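Phosphoacetylglucosamine mutase (PDB 5O9X) catalyses the interconversion of the 6-phosphate and 1-phosphate of N-acetylglucosamine, a step on the route to UDP-N-acetylglucosamine. Local coordinates at residues Arg478-Pro483 and Ser502-Ser507; Ser495-Gly500 and Ala529-Asn534; Gly333-Ala338 and Lys364-Ala369. The protein carries 1 engineered substitution. All coordinates share one frame; numbering follows the deposited sequence.

Interaction 1: residues Arg478-Pro483 and Ser502-Ser507; sequences RKLESP and SFARAS. With G16 (1,6-di-O-phosphono-alpha-D-glucopyranose), chain B.
The hydroxyl OG of S507 is gripped by three groups: it donates to O2P of glucose 1,6-bisphosphate over 2.6 Å and receives the backbone N-H groups of T509 and E510. This is the phosphate-binding loop of the C-terminal domain, a hallmark of the phosphohexomutases, and it illustrates how the end of a strand and the loop after it present side chains to a phosphate. Two residues earlier, R505 takes the same phosphate with both terminal nitrogens: NH1 reaches O1P at 2.8 Å and NH2 reaches O3P at 2.9 Å, each bond close to straight at 168°. The phosphorus lies in the plane of the guanidinium, off its edge, so the two groups meet as a fork. A bend at chi3 (-76°) turns the end of the chain toward the ligand, while a salt bridge from NE to E477 and a bond from NH1 to the hydroxyl of Y339 would fix its rotation. With the phosphate at NH1 and NH2 and E477 at NE, the guanidinium faces two anionic partners, which probably favours a fully charged phosphate.

Behind this site, strand 479-482 lies across strand 501-506 through side chains and water rather than direct backbone bonding. With CG opposite the carbonyl carbon (chi1 -74°), L480 leans its branched end against the main chain of A504, its CD2 lying 3.5 Å from A504 O. The other methyl of L480, CD1, meets CB of A504 at 4.1 Å. R478 sends its guanidinium away to D475 and contributes its main chain instead: R478 O rests 3.8 Å from CB of F503. A water spans the gap beside it, 2.8 Å from R478 O and 2.7 Å from S502 O.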
ATOM      1  N   ARG A 478      -3.521  -6.446 -18.466  1.00 16.80           N
ATOM      2  CA  ARG A 478      -4.153  -7.768 -18.630  1.00 16.13           C
ATOM      3  C   ARG A 478      -3.692  -8.502 -19.923  1.00 16.46           C
ATOM      4  O   ARG A 478      -4.004  -9.677 -20.103  1.00 17.33           O
ATOM      5  CB  ARG A 478      -5.713  -7.720 -18.537  1.00 17.48           C
ATOM      6  CG  ARG A 478      -6.140  -7.242 -17.144  1.00 17.53           C
ATOM      7  CD  ARG A 478      -7.646  -6.951 -17.037  1.00 17.70           C
ATOM      8  NE  ARG A 478      -7.979  -5.693 -17.747  1.00 19.15           N
ATOM      9  CZ  ARG A 478      -9.216  -5.177 -17.662  1.00 21.26           C
ATOM     10  NH1 ARG A 478     -10.128  -5.787 -16.900  1.00 18.72           N
ATOM     11  NH2 ARG A 478      -9.520  -4.067 -18.304  1.00 20.72           N
ATOM     12  N   LYS A 479      -2.967  -7.802 -20.801  1.00 15.31           N
ATOM     13  CA  LYS A 479      -2.474  -8.431 -22.062  1.00 15.48           C
ATOM     14  C   LYS A 479      -1.023  -8.045 -22.253  1.00 15.84           C
ATOM     15  O   LYS A 479      -0.676  -6.916 -21.940  1.00 15.83           O
ATOM     16  CB  LYS A 479      -3.355  -7.961 -23.247  1.00 18.32           C
ATOM     17  CG  LYS A 479      -4.815  -8.494 -23.140  1.00 21.12           C
ATOM     18  CD  LYS A 479      -5.649  -7.700 -24.167  1.00 27.42           C
ATOM     19  CE  LYS A 479      -7.044  -8.267 -24.431  1.00 34.91           C
ATOM     20  NZ  LYS A 479      -7.802  -8.400 -23.146  1.00 47.86           N
ATOM     21  N   LEU A 480      -0.229  -8.960 -22.830  1.00 14.68           N
ATOM     22  CA  LEU A 480       1.170  -8.692 -23.225  1.00 16.23           C
ATOM     23  C   LEU A 480       1.258  -8.238 -24.682  1.00 17.73           C
ATOM     24  O   LEU A 480       0.733  -8.915 -25.612  1.00 18.92           O
ATOM     25  CB  LEU A 480       2.032  -9.947 -23.012  1.00 16.65           C
ATOM     26  CG  LEU A 480       2.293 -10.160 -21.528  1.00 18.49           C
ATOM     27  CD1 LEU A 480       2.847 -11.574 -21.360  1.00 18.13           C
ATOM     28  CD2 LEU A 480       3.243  -9.111 -20.935  1.00 17.00           C
ATOM     29  N   GLU A 481       1.790  -7.031 -24.878  1.00 17.70           N
ATOM     30  CA  GLU A 481       2.124  -6.567 -26.227  1.00 21.03           C
ATOM     31  C   GLU A 481       3.378  -7.356 -26.690  1.00 21.36           C
ATOM     32  O   GLU A 481       3.547  -7.686 -27.873  1.00 23.36           O
ATOM     33  CB  GLU A 481       2.436  -5.038 -26.159  1.00 23.45           C
ATOM     34  CG  GLU A 481       3.523  -4.535 -27.123  1.00 27.61           C
ATOM     35  CD  GLU A 481       4.192  -3.263 -26.650  1.00 29.61           C
ATOM     36  OE1 GLU A 481       3.946  -2.793 -25.489  1.00 27.84           O
ATOM     37  OE2 GLU A 481       4.960  -2.692 -27.462  1.00 31.31           O
ATOM     38  N   SER A 482       4.231  -7.678 -25.748  1.00 21.17           N
ATOM     39  CA  SER A 482       5.539  -8.291 -26.022  1.00 21.95           C
ATOM     40  C   SER A 482       5.851  -9.231 -24.841  1.00 20.49           C
ATOM     41  O   SER A 482       5.448  -8.916 -23.729  1.00 19.60           O
ATOM     42  CB  SER A 482       6.564  -7.160 -26.080  1.00 21.98           C
ATOM     43  OG  SER A 482       7.886  -7.726 -26.234  1.00 30.05           O
ATOM     44  N   PRO A 483       6.536 -10.366 -25.024  1.00 21.82           N
ATOM     45  CA  PRO A 483       7.152 -10.827 -26.283  1.00 23.23           C
ATOM     46  C   PRO A 483       6.102 -11.260 -27.347  1.00 21.87           C
ATOM     47  O   PRO A 483       5.004 -11.660 -26.997  1.00 20.10           O
ATOM     48  CB  PRO A 483       7.960 -12.104 -25.843  1.00 26.10           C
ATOM     49  CG  PRO A 483       7.932 -12.104 -24.360  1.00 22.52           C
ATOM     50  CD  PRO A 483       6.720 -11.355 -23.940  1.00 21.16           C
ATOM     51  N   SER A 502      -6.085 -15.910 -16.973  1.00 16.61           N
ATOM     52  CA  SER A 502      -4.670 -15.827 -16.574  1.00 14.71           C
ATOM     53  C   SER A 502      -4.007 -14.666 -17.231  1.00 15.03           C
ATOM     54  O   SER A 502      -4.348 -14.307 -18.362  1.00 15.82           O
ATOM     55  CB  SER A 502      -3.920 -17.183 -16.832  1.00 15.78           C
ATOM     56  OG  SER A 502      -2.573 -17.089 -16.362  1.00 16.22           O
ATOM     57  N   PHE A 503      -3.075 -13.998 -16.512  1.00 14.16           N
ATOM     58  CA  PHE A 503      -2.275 -12.955 -17.151  1.00 14.15           C
ATOM     59  C   PHE A 503      -0.860 -12.961 -16.538  1.00 14.69           C
ATOM     60  O   PHE A 503      -0.692 -13.373 -15.419  1.00 15.94           O
ATOM     61  CB  PHE A 503      -2.868 -11.562 -17.066  1.00 13.12           C
ATOM     62  CG  PHE A 503      -2.904 -11.010 -15.660  1.00 14.56           C
ATOM     63  CD1 PHE A 503      -3.894 -11.490 -14.702  1.00 13.11           C
ATOM     64  CD2 PHE A 503      -2.055  -9.965 -15.291  1.00 14.92           C
ATOM     65  CE1 PHE A 503      -3.919 -10.966 -13.381  1.00 14.34           C
ATOM     66  CE2 PHE A 503      -2.097  -9.452 -13.955  1.00 14.60           C
ATOM     67  CZ  PHE A 503      -2.986  -9.991 -13.007  1.00 14.68           C
ATOM     68  N   ALA A 504       0.117 -12.495 -17.314  1.00 14.45           N
ATOM     69  CA  ALA A 504       1.518 -12.401 -16.875  1.00 13.02           C
ATOM     70  C   ALA A 504       2.014 -10.951 -17.029  1.00 15.20           C
ATOM     71  O   ALA A 504       1.725 -10.282 -18.044  1.00 13.06           O
ATOM     72  CB  ALA A 504       2.408 -13.348 -17.744  1.00 13.65           C
ATOM     73  N   ARG A 505       2.854 -10.460 -16.088  1.00 14.46           N
ATOM     74  CA  ARG A 505       3.374  -9.094 -16.245  1.00 15.08           C
ATOM     75  C   ARG A 505       4.633  -9.043 -15.383  1.00 15.91           C
ATOM     76  O   ARG A 505       4.764  -9.789 -14.373  1.00 13.72           O
ATOM     77  CB  ARG A 505       2.437  -7.987 -15.761  1.00 15.22           C
ATOM     78  CG  ARG A 505       1.841  -8.249 -14.352  1.00 17.02           C
ATOM     79  CD  ARG A 505       1.019  -7.041 -13.819  1.00 16.99           C
ATOM     80  NE  ARG A 505       1.887  -5.947 -13.345  1.00 15.68           N
ATOM     81  CZ  ARG A 505       2.539  -5.932 -12.158  1.00 16.57           C
ATOM     82  NH1 ARG A 505       2.519  -6.975 -11.307  1.00 14.98           N
ATOM     83  NH2 ARG A 505       3.252  -4.868 -11.829  1.00 15.67           N
ATOM     84  N   ALA A 506       5.536  -8.173 -15.800  1.00 15.55           N
ATOM     85  CA  ALA A 506       6.809  -7.919 -15.064  1.00 16.91           C
ATOM     86  C   ALA A 506       6.439  -7.249 -13.739  1.00 15.79           C
ATOM     87  O   ALA A 506       5.553  -6.344 -13.661  1.00 15.53           O
ATOM     88  CB  ALA A 506       7.701  -6.949 -15.881  1.00 16.10           C
ATOM     89  N   SER A 507       7.079  -7.736 -12.668  1.00 16.67           N
ATOM     90  CA  SER A 507       7.031  -7.038 -11.395  1.00 15.54           C
ATOM     91  C   SER A 507       7.855  -5.753 -11.506  1.00 16.53           C
ATOM     92  O   SER A 507       8.918  -5.755 -12.179  1.00 16.82           O
ATOM     93  CB  SER A 507       7.646  -7.975 -10.294  1.00 14.04           C
ATOM     94  OG  SER A 507       7.830  -7.230  -9.082  1.00 16.35           O
TER
HETATM   95  C1  G16 B 601       4.075  -2.501  -3.844  1.00 19.76           C
HETATM   96  C2  G16 B 601       3.000  -1.530  -4.324  1.00 27.33           C
HETATM   97  C3  G16 B 601       1.663  -2.296  -4.579  1.00 24.16           C
HETATM   98  C4  G16 B 601       1.790  -3.463  -5.542  1.00 22.73           C
HETATM   99  C5  G16 B 601       2.868  -4.396  -5.006  1.00 22.52           C
HETATM  100  C6  G16 B 601       3.329  -5.456  -5.979  1.00 20.51           C
HETATM  101  O1  G16 B 601       3.664  -3.064  -2.594  1.00 20.16           O
HETATM  102  O2  G16 B 601       2.782  -0.399  -3.425  1.00 31.53           O
HETATM  103  O3  G16 B 601       0.734  -1.359  -4.957  1.00 27.54           O
HETATM  104  O4  G16 B 601       0.553  -4.284  -5.707  1.00 22.37           O
HETATM  105  O5  G16 B 601       4.121  -3.701  -4.798  1.00 20.78           O
HETATM  106  O6  G16 B 601       3.871  -4.743  -7.180  1.00 16.99           O
HETATM  107  P   G16 B 601       4.547  -5.622  -8.364  1.00 16.36           P
HETATM  108  O1P G16 B 601       3.566  -6.747  -8.766  1.00 15.51           O
HETATM  109  O2P G16 B 601       5.831  -6.272  -7.794  1.00 16.18           O
HETATM  110  O3P G16 B 601       4.959  -4.661  -9.499  1.00 18.19           O
HETATM  111  P'  G16 B 601       4.537  -2.905  -1.217  1.00 18.22           P
HETATM  112  O1X G16 B 601       5.194  -1.498  -1.234  1.00 17.73           O
HETATM  113  O2X G16 B 601       5.707  -3.937  -1.299  1.00 17.83           O
HETATM  114  O3X G16 B 601       3.668  -3.287  -0.068  1.00 18.11           O
HETATM  115  O   HOH W   1      -4.251 -12.440 -20.301  1.00 16.45           O

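Interaction 2: residues Ser495-Gly500 and Ala529-Asn534; sequences SRYNKG and ATRVAN
In the C-terminal alpha/beta domain, the turn that leads from helix 486-495 into strand 501-506 meets the last helix, 522-539, through a tyrosine and an arginine. Y497 is the first residue of a type II beta turn, closed by the bond from G500 N to Y497 O (3.0 Å), with K499 taking the positive phi that the third position of such a turn demands. From this base the ring is sent toward the helix, CG lying opposite the carbonyl carbon (chi1 -56°), and its hydroxyl ends up against the side of the R531 chain. OH of Y497 is 3.3 Å from CD of R531 and just as near to NE, yet the angle at NE is too poor for a hydrogen bond.

What joins the pair is a third residue. D527, one helical turn before R531, offers OD2 both to the tyrosine hydroxyl and to NE of the arginine, so a single carboxylate oxygen serves partners on the turn and on its own helix. R531, extended from CG to NE, crosses the tyrosine at about a right angle, and the ring and guanidinium planes stand 48° apart, which rules out stacking. The hydroxyl touches the CD methylene and lies oblique to the guanidinium, near the protein surface. CB of R496 lies over one face of the ring, toward its rim, while E524 and L528 bring further contacts from the helix. On its inward side the same helix sends A529 and V532 to the antiparallel sheet, a layering of helices on one sheet that is typical of the TBP-like C-terminal domain of phosphohexomutases.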
ATOM      1  N   SER A 495      -8.820 -20.266 -22.335  1.00 19.47           N
ATOM      2  CA  SER A 495     -10.079 -20.740 -22.917  1.00 24.12           C
ATOM      3  C   SER A 495     -10.331 -22.263 -22.739  1.00 24.97           C
ATOM      4  O   SER A 495     -11.449 -22.758 -22.880  1.00 22.95           O
ATOM      5  CB  SER A 495     -10.153 -20.295 -24.391  1.00 25.43           C
ATOM      6  OG  SER A 495      -9.299 -21.124 -25.206  1.00 27.59           O
ATOM      7  N   ARG A 496      -9.318 -23.026 -22.372  1.00 21.84           N
ATOM      8  CA  ARG A 496      -9.578 -24.469 -22.135  1.00 23.60           C
ATOM      9  C   ARG A 496     -10.191 -24.759 -20.749  1.00 21.40           C
ATOM     10  O   ARG A 496     -10.503 -25.911 -20.441  1.00 21.75           O
ATOM     11  CB  ARG A 496      -8.256 -25.201 -22.207  1.00 25.71           C
ATOM     12  CG  ARG A 496      -7.693 -24.916 -23.583  1.00 31.53           C
ATOM     13  CD  ARG A 496      -6.777 -25.927 -24.162  1.00 38.79           C
ATOM     14  NE  ARG A 496      -6.558 -25.490 -25.566  1.00 48.33           N
ATOM     15  CZ  ARG A 496      -7.201 -25.995 -26.612  1.00 41.70           C
ATOM     16  NH1 ARG A 496      -8.085 -26.993 -26.432  1.00 41.06           N
ATOM     17  NH2 ARG A 496      -6.928 -25.529 -27.815  1.00 47.48           N
ATOM     18  N   TYR A 497     -10.279 -23.753 -19.879  1.00 17.23           N
ATOM     19  CA  TYR A 497     -10.702 -24.065 -18.508  1.00 17.50           C
ATOM     20  C   TYR A 497     -12.015 -23.343 -18.206  1.00 18.13           C
ATOM     21  O   TYR A 497     -12.233 -22.207 -18.670  1.00 18.13           O
ATOM     22  CB  TYR A 497      -9.653 -23.653 -17.472  1.00 16.20           C
ATOM     23  CG  TYR A 497      -8.308 -24.309 -17.774  1.00 15.65           C
ATOM     24  CD1 TYR A 497      -8.035 -25.629 -17.316  1.00 17.97           C
ATOM     25  CD2 TYR A 497      -7.368 -23.684 -18.613  1.00 16.05           C
ATOM     26  CE1 TYR A 497      -6.821 -26.273 -17.626  1.00 17.10           C
ATOM     27  CE2 TYR A 497      -6.158 -24.324 -18.917  1.00 15.48           C
ATOM     28  CZ  TYR A 497      -5.900 -25.601 -18.424  1.00 16.92           C
ATOM     29  OH  TYR A 497      -4.703 -26.294 -18.714  1.00 17.87           O
ATOM     30  N   ASN A 498     -12.802 -23.965 -17.333  1.00 19.66           N
ATOM     31  CA  ASN A 498     -14.062 -23.296 -16.923  1.00 23.76           C
ATOM     32  C   ASN A 498     -13.745 -22.008 -16.106  1.00 19.97           C
ATOM     33  O   ASN A 498     -12.976 -22.096 -15.182  1.00 18.94           O
ATOM     34  CB  ASN A 498     -14.925 -24.308 -16.147  1.00 24.34           C
ATOM     35  CG  ASN A 498     -15.589 -25.336 -17.101  1.00 30.15           C
ATOM     36  OD1 ASN A 498     -15.712 -26.500 -16.751  1.00 35.06           O
ATOM     37  ND2 ASN A 498     -16.045 -24.873 -18.314  1.00 30.11           N
ATOM     38  N   LYS A 499     -14.246 -20.848 -16.542  1.00 18.68           N
ATOM     39  CA  LYS A 499     -13.949 -19.525 -15.887  1.00 19.59           C
ATOM     40  C   LYS A 499     -12.417 -19.236 -15.896  1.00 19.75           C
ATOM     41  O   LYS A 499     -11.929 -18.402 -15.132  1.00 16.90           O
ATOM     42  CB  LYS A 499     -14.429 -19.516 -14.422  1.00 20.07           C
ATOM     43  CG  LYS A 499     -15.962 -19.644 -14.217  1.00 25.50           C
ATOM     44  CD  LYS A 499     -16.737 -18.638 -15.057  1.00 32.86           C
ATOM     45  CE  LYS A 499     -18.087 -18.215 -14.391  1.00 37.60           C
ATOM     46  NZ  LYS A 499     -18.227 -19.037 -13.163  1.00 38.90           N
ATOM     47  N   GLY A 500     -11.702 -19.875 -16.826  1.00 19.04           N
ATOM     48  CA  GLY A 500     -10.245 -19.663 -16.966  1.00 15.96           C
ATOM     49  C   GLY A 500      -9.855 -18.235 -17.242  1.00 17.11           C
ATOM     50  O   GLY A 500     -10.335 -17.619 -18.237  1.00 17.83           O
ATOM     51  N   ALA A 529      -2.134 -22.092 -14.419  1.00 15.65           N
ATOM     52  CA  ALA A 529      -1.012 -21.270 -13.914  1.00 15.04           C
ATOM     53  C   ALA A 529       0.320 -21.909 -14.328  1.00 15.34           C
ATOM     54  O   ALA A 529       1.221 -21.198 -14.743  1.00 14.23           O
ATOM     55  CB  ALA A 529      -1.051 -21.214 -12.387  1.00 16.06           C
ATOM     56  N   THR A 530       0.420 -23.246 -14.226  1.00 14.03           N
ATOM     57  CA  THR A 530       1.695 -23.908 -14.507  1.00 14.91           C
ATOM     58  C   THR A 530       1.975 -23.814 -16.011  1.00 15.36           C
ATOM     59  O   THR A 530       3.128 -23.586 -16.433  1.00 16.35           O
ATOM     60  CB  THR A 530       1.654 -25.380 -14.093  1.00 16.09           C
ATOM     61  OG1 THR A 530       1.481 -25.451 -12.687  1.00 16.96           O
ATOM     62  CG2 THR A 530       3.023 -26.151 -14.429  1.00 19.27           C
ATOM     63  N   ARG A 531       0.967 -24.052 -16.854  1.00 15.46           N
ATOM     64  CA  ARG A 531       1.195 -23.987 -18.319  1.00 14.96           C
ATOM     65  C   ARG A 531       1.569 -22.582 -18.809  1.00 14.47           C
ATOM     66  O   ARG A 531       2.488 -22.382 -19.702  1.00 13.04           O
ATOM     67  CB  ARG A 531      -0.067 -24.504 -19.112  1.00 13.43           C
ATOM     68  CG  ARG A 531      -0.264 -25.992 -18.899  1.00 13.45           C
ATOM     69  CD  ARG A 531      -1.569 -26.419 -19.566  1.00 14.17           C
ATOM     70  NE  ARG A 531      -1.896 -27.861 -19.419  1.00 15.93           N
ATOM     71  CZ  ARG A 531      -1.619 -28.797 -20.355  1.00 18.02           C
ATOM     72  NH1 ARG A 531      -0.930 -28.497 -21.474  1.00 14.77           N
ATOM     73  NH2 ARG A 531      -2.007 -30.038 -20.158  1.00 16.24           N
ATOM     74  N   VAL A 532       0.893 -21.587 -18.227  1.00 14.54           N
ATOM     75  CA  VAL A 532       1.238 -20.129 -18.527  1.00 13.08           C
ATOM     76  C   VAL A 532       2.648 -19.844 -18.012  1.00 14.38           C
ATOM     77  O   VAL A 532       3.468 -19.224 -18.744  1.00 13.70           O
ATOM     78  CB  VAL A 532       0.179 -19.132 -17.929  1.00 14.17           C
ATOM     79  CG1 VAL A 532       0.659 -17.667 -18.110  1.00 12.36           C
ATOM     80  CG2 VAL A 532      -1.163 -19.336 -18.702  1.00 14.16           C
ATOM     81  N   ALA A 533       2.946 -20.232 -16.747  1.00 13.43           N
ATOM     82  CA  ALA A 533       4.311 -19.948 -16.278  1.00 14.69           C
ATOM     83  C   ALA A 533       5.407 -20.611 -17.180  1.00 15.35           C
ATOM     84  O   ALA A 533       6.495 -20.056 -17.330  1.00 14.97           O
ATOM     85  CB  ALA A 533       4.452 -20.471 -14.840  1.00 16.72           C
ATOM     86  N   ASN A 534       5.163 -21.843 -17.630  1.00 14.97           N
ATOM     87  CA  ASN A 534       6.184 -22.503 -18.500  1.00 16.92           C
ATOM     88  C   ASN A 534       6.329 -21.746 -19.828  1.00 17.99           C
ATOM     89  O   ASN A 534       7.414 -21.547 -20.300  1.00 19.79           O
ATOM     90  CB  ASN A 534       5.775 -23.925 -18.764  1.00 17.02           C
ATOM     91  CG  ASN A 534       6.071 -24.816 -17.558  1.00 18.85           C
ATOM     92  OD1 ASN A 534       6.833 -24.438 -16.641  1.00 17.71           O
ATOM     93  ND2 ASN A 534       5.491 -25.992 -17.564  1.00 17.26           N
TER

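Interaction 3: residues Gly333-Ala338 and Lys364-Ala369; sequences GVVQTA and KHLHHA
V335 and L366 both project toward the opposing segment, the valine's CG1 settling beside the base of the leucine, where strand 332-337 passes beneath helix 363-370. The valine spreads its two methyls over the helix surface: CG1, placed opposite the backbone N (chi1 180°), lies 3.9 Å from CG of L366, and both methyls of V335 reach CB of A369, each at 4.0 Å. V335 thus bridges two residues of the helix that are three apart. T337 approaches differently. Its chain crosses that of L366 at about a right angle, and its methyl CG2 presses on CD1 of the leucine at 3.5 Å, tighter than usual for two carbons. L366 thus touches both strand residues, and all three are buried.

The axes of the two segments pass 8.4 Å apart and run nearly antiparallel, at 157°. Between them in sequence come helix 342-350, which touches V334 and Q336 from the reverse face of the strand, and strand 356-359. Helix 363-370 then leads over strand 332-337 to strand 375-379, a beta-alpha-beta crossover in the alpha/beta/alpha sandwich typical of the first three domains of phosphohexomutases.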
ATOM      1  N   GLY A 333     -18.012   3.701  -5.841  1.00 19.38           N
ATOM      2  CA  GLY A 333     -17.441   2.865  -6.871  1.00 18.10           C
ATOM      3  C   GLY A 333     -16.287   2.069  -6.242  1.00 18.64           C
ATOM      4  O   GLY A 333     -15.653   2.518  -5.256  1.00 18.48           O
ATOM      5  N   VAL A 334     -16.005   0.889  -6.838  1.00 18.91           N
ATOM      6  CA  VAL A 334     -14.875   0.055  -6.371  1.00 18.26           C
ATOM      7  C   VAL A 334     -13.765  -0.059  -7.440  1.00 20.19           C
ATOM      8  O   VAL A 334     -14.015  -0.515  -8.580  1.00 24.60           O
ATOM      9  CB  VAL A 334     -15.345  -1.332  -5.947  1.00 19.68           C
ATOM     10  CG1 VAL A 334     -14.149  -2.169  -5.341  1.00 17.53           C
ATOM     11  CG2 VAL A 334     -16.567  -1.222  -4.960  1.00 15.79           C
ATOM     12  N   VAL A 335     -12.538   0.292  -7.061  1.00 18.79           N
ATOM     13  CA  VAL A 335     -11.401   0.187  -7.978  1.00 17.56           C
ATOM     14  C   VAL A 335     -10.661  -1.090  -7.623  1.00 17.81           C
ATOM     15  O   VAL A 335     -10.412  -1.335  -6.431  1.00 17.39           O
ATOM     16  CB  VAL A 335     -10.485   1.406  -7.811  1.00 20.85           C
ATOM     17  CG1 VAL A 335      -9.285   1.322  -8.755  1.00 20.36           C
ATOM     18  CG2 VAL A 335     -11.321   2.669  -8.201  1.00 21.68           C
ATOM     19  N   GLN A 336     -10.328  -1.881  -8.660  1.00 16.53           N
ATOM     20  CA  GLN A 336      -9.651  -3.149  -8.506  1.00 15.49           C
ATOM     21  C   GLN A 336      -8.420  -3.164  -9.414  1.00 15.78           C
ATOM     22  O   GLN A 336      -8.231  -2.237 -10.249  1.00 16.69           O
ATOM     23  CB  GLN A 336     -10.587  -4.348  -8.829  1.00 14.73           C
ATOM     24  CG  GLN A 336     -11.874  -4.405  -7.924  1.00 13.51           C
ATOM     25  CD  GLN A 336     -12.548  -5.723  -8.137  1.00 15.58           C
ATOM     26  OE1 GLN A 336     -13.024  -6.027  -9.232  1.00 18.65           O
ATOM     27  NE2 GLN A 336     -12.579  -6.540  -7.128  1.00 15.31           N
ATOM     28  N   THR A 337      -7.602  -4.210  -9.277  1.00 15.40           N
ATOM     29  CA  THR A 337      -6.647  -4.551 -10.351  1.00 14.28           C
ATOM     30  C   THR A 337      -6.978  -5.951 -10.890  1.00 14.79           C
ATOM     31  O   THR A 337      -7.866  -6.643 -10.368  1.00 16.01           O
ATOM     32  CB  THR A 337      -5.169  -4.425  -9.929  1.00 14.08           C
ATOM     33  OG1 THR A 337      -4.794  -5.508  -9.015  1.00 15.28           O
ATOM     34  CG2 THR A 337      -4.987  -3.095  -9.118  1.00 13.58           C
ATOM     35  N   ALA A 338      -6.183  -6.400 -11.858  1.00 13.78           N
ATOM     36  CA  ALA A 338      -6.421  -7.670 -12.546  1.00 13.91           C
ATOM     37  C   ALA A 338      -6.147  -8.844 -11.591  1.00 13.06           C
ATOM     38  O   ALA A 338      -6.659  -9.927 -11.848  1.00 14.73           O
ATOM     39  CB  ALA A 338      -5.541  -7.722 -13.817  1.00 12.28           C
ATOM     40  N   LYS A 364      -0.818   4.151  -6.553  1.00 21.17           N
ATOM     41  CA  LYS A 364      -0.917   5.412  -7.255  1.00 24.43           C
ATOM     42  C   LYS A 364      -2.022   5.363  -8.317  1.00 23.35           C
ATOM     43  O   LYS A 364      -2.875   6.248  -8.406  1.00 23.12           O
ATOM     44  CB  LYS A 364       0.491   5.795  -7.820  1.00 28.19           C
ATOM     45  CG  LYS A 364       1.099   4.810  -8.879  1.00 32.73           C
ATOM     46  CD  LYS A 364       2.647   4.798  -8.889  1.00 39.70           C
ATOM     47  CE  LYS A 364       3.306   4.263 -10.179  1.00 43.18           C
ATOM     48  NZ  LYS A 364       4.837   4.165 -10.125  1.00 41.97           N
ATOM     49  N   HIS A 365      -2.040   4.294  -9.117  1.00 22.05           N
ATOM     50  CA  HIS A 365      -3.078   4.097 -10.133  1.00 22.05           C
ATOM     51  C   HIS A 365      -4.477   3.883  -9.564  1.00 23.02           C
ATOM     52  O   HIS A 365      -5.495   4.349 -10.165  1.00 20.81           O
ATOM     53  CB  HIS A 365      -2.693   2.891 -11.011  1.00 20.88           C
ATOM     54  CG  HIS A 365      -1.352   3.084 -11.662  1.00 23.95           C
ATOM     55  ND1 HIS A 365      -1.106   4.093 -12.570  1.00 26.38           N
ATOM     56  CD2 HIS A 365      -0.198   2.393 -11.546  1.00 24.85           C
ATOM     57  CE1 HIS A 365       0.147   4.013 -12.985  1.00 27.93           C
ATOM     58  NE2 HIS A 365       0.727   2.991 -12.371  1.00 24.64           N
ATOM     59  N   LEU A 366      -4.577   3.104  -8.475  1.00 19.34           N
ATOM     60  CA  LEU A 366      -5.922   2.881  -7.921  1.00 18.04           C
ATOM     61  C   LEU A 366      -6.497   4.172  -7.352  1.00 21.02           C
ATOM     62  O   LEU A 366      -7.695   4.399  -7.502  1.00 23.03           O
ATOM     63  CB  LEU A 366      -5.970   1.802  -6.777  1.00 15.83           C
ATOM     64  CG  LEU A 366      -5.817   0.346  -7.303  1.00 15.51           C
ATOM     65  CD1 LEU A 366      -4.340  -0.091  -7.526  1.00 13.66           C
ATOM     66  CD2 LEU A 366      -6.395  -0.606  -6.219  1.00 15.84           C
ATOM     67  N   HIS A 367      -5.652   4.926  -6.647  1.00 22.97           N
ATOM     68  CA  HIS A 367      -6.030   6.180  -5.981  1.00 28.35           C
ATOM     69  C   HIS A 367      -6.528   7.132  -7.049  1.00 27.11           C
ATOM     70  O   HIS A 367      -7.631   7.694  -6.911  1.00 25.93           O
ATOM     71  CB  HIS A 367      -4.832   6.827  -5.276  1.00 27.15           C
ATOM     72  CG  HIS A 367      -5.141   8.171  -4.676  1.00 35.32           C
ATOM     73  ND1 HIS A 367      -4.590   9.348  -5.147  1.00 39.12           N
ATOM     74  CD2 HIS A 367      -5.980   8.523  -3.664  1.00 37.82           C
ATOM     75  CE1 HIS A 367      -5.076  10.362  -4.449  1.00 36.05           C
ATOM     76  NE2 HIS A 367      -5.935   9.889  -3.561  1.00 41.49           N
ATOM     77  N   HIS A 368      -5.742   7.260  -8.117  1.00 27.57           N
ATOM     78  CA  HIS A 368      -6.172   8.059  -9.330  1.00 28.97           C
ATOM     79  C   HIS A 368      -7.566   7.765  -9.812  1.00 29.88           C
ATOM     80  O   HIS A 368      -8.339   8.704 -10.023  1.00 31.32           O
ATOM     81  CB  HIS A 368      -5.186   7.938 -10.514  1.00 31.68           C
ATOM     82  CG  HIS A 368      -5.488   8.861 -11.678  1.00 39.62           C
ATOM     83  ND1 HIS A 368      -6.243   8.478 -12.779  1.00 46.16           N
ATOM     84  CD2 HIS A 368      -5.077  10.134 -11.937  1.00 44.44           C
ATOM     85  CE1 HIS A 368      -6.316   9.482 -13.643  1.00 43.90           C
ATOM     86  NE2 HIS A 368      -5.611  10.496 -13.161  1.00 45.01           N
ATOM     87  N   ALA A 369      -7.919   6.484 -10.009  1.00 25.48           N
ATOM     88  CA  ALA A 369      -9.242   6.103 -10.547  1.00 22.41           C
ATOM     89  C   ALA A 369     -10.355   6.313  -9.536  1.00 25.70           C
ATOM     90  O   ALA A 369     -11.531   6.555  -9.920  1.00 27.14           O
ATOM     91  CB  ALA A 369      -9.247   4.625 -11.011  1.00 20.36           C
TER

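In the fold
Interactions 1 and 2 belong to the C-terminal domain, their centres 14 Å apart, and meet where S502 OG packs 3.5 Å from V532 CG2, linking the phosphate-binding strand to the helix that backs it. Interaction 3 lies in domain III, its centre 19 Å from that of interaction 1. The two domains nevertheless touch: F503 CE1 lies 3.3 Å from A338 O, and R478 CG lies 3.4 Å from A338 CB. Interaction 1 bonds the 6-phosphate of glucose 1,6-bisphosphate directly, and in interaction 3 the side chain of L366 is about 6 Å from the bound glucose 1,6-bisphosphate. Interaction 2 does not touch interaction 3, their nearest atoms being about 10 Å apart.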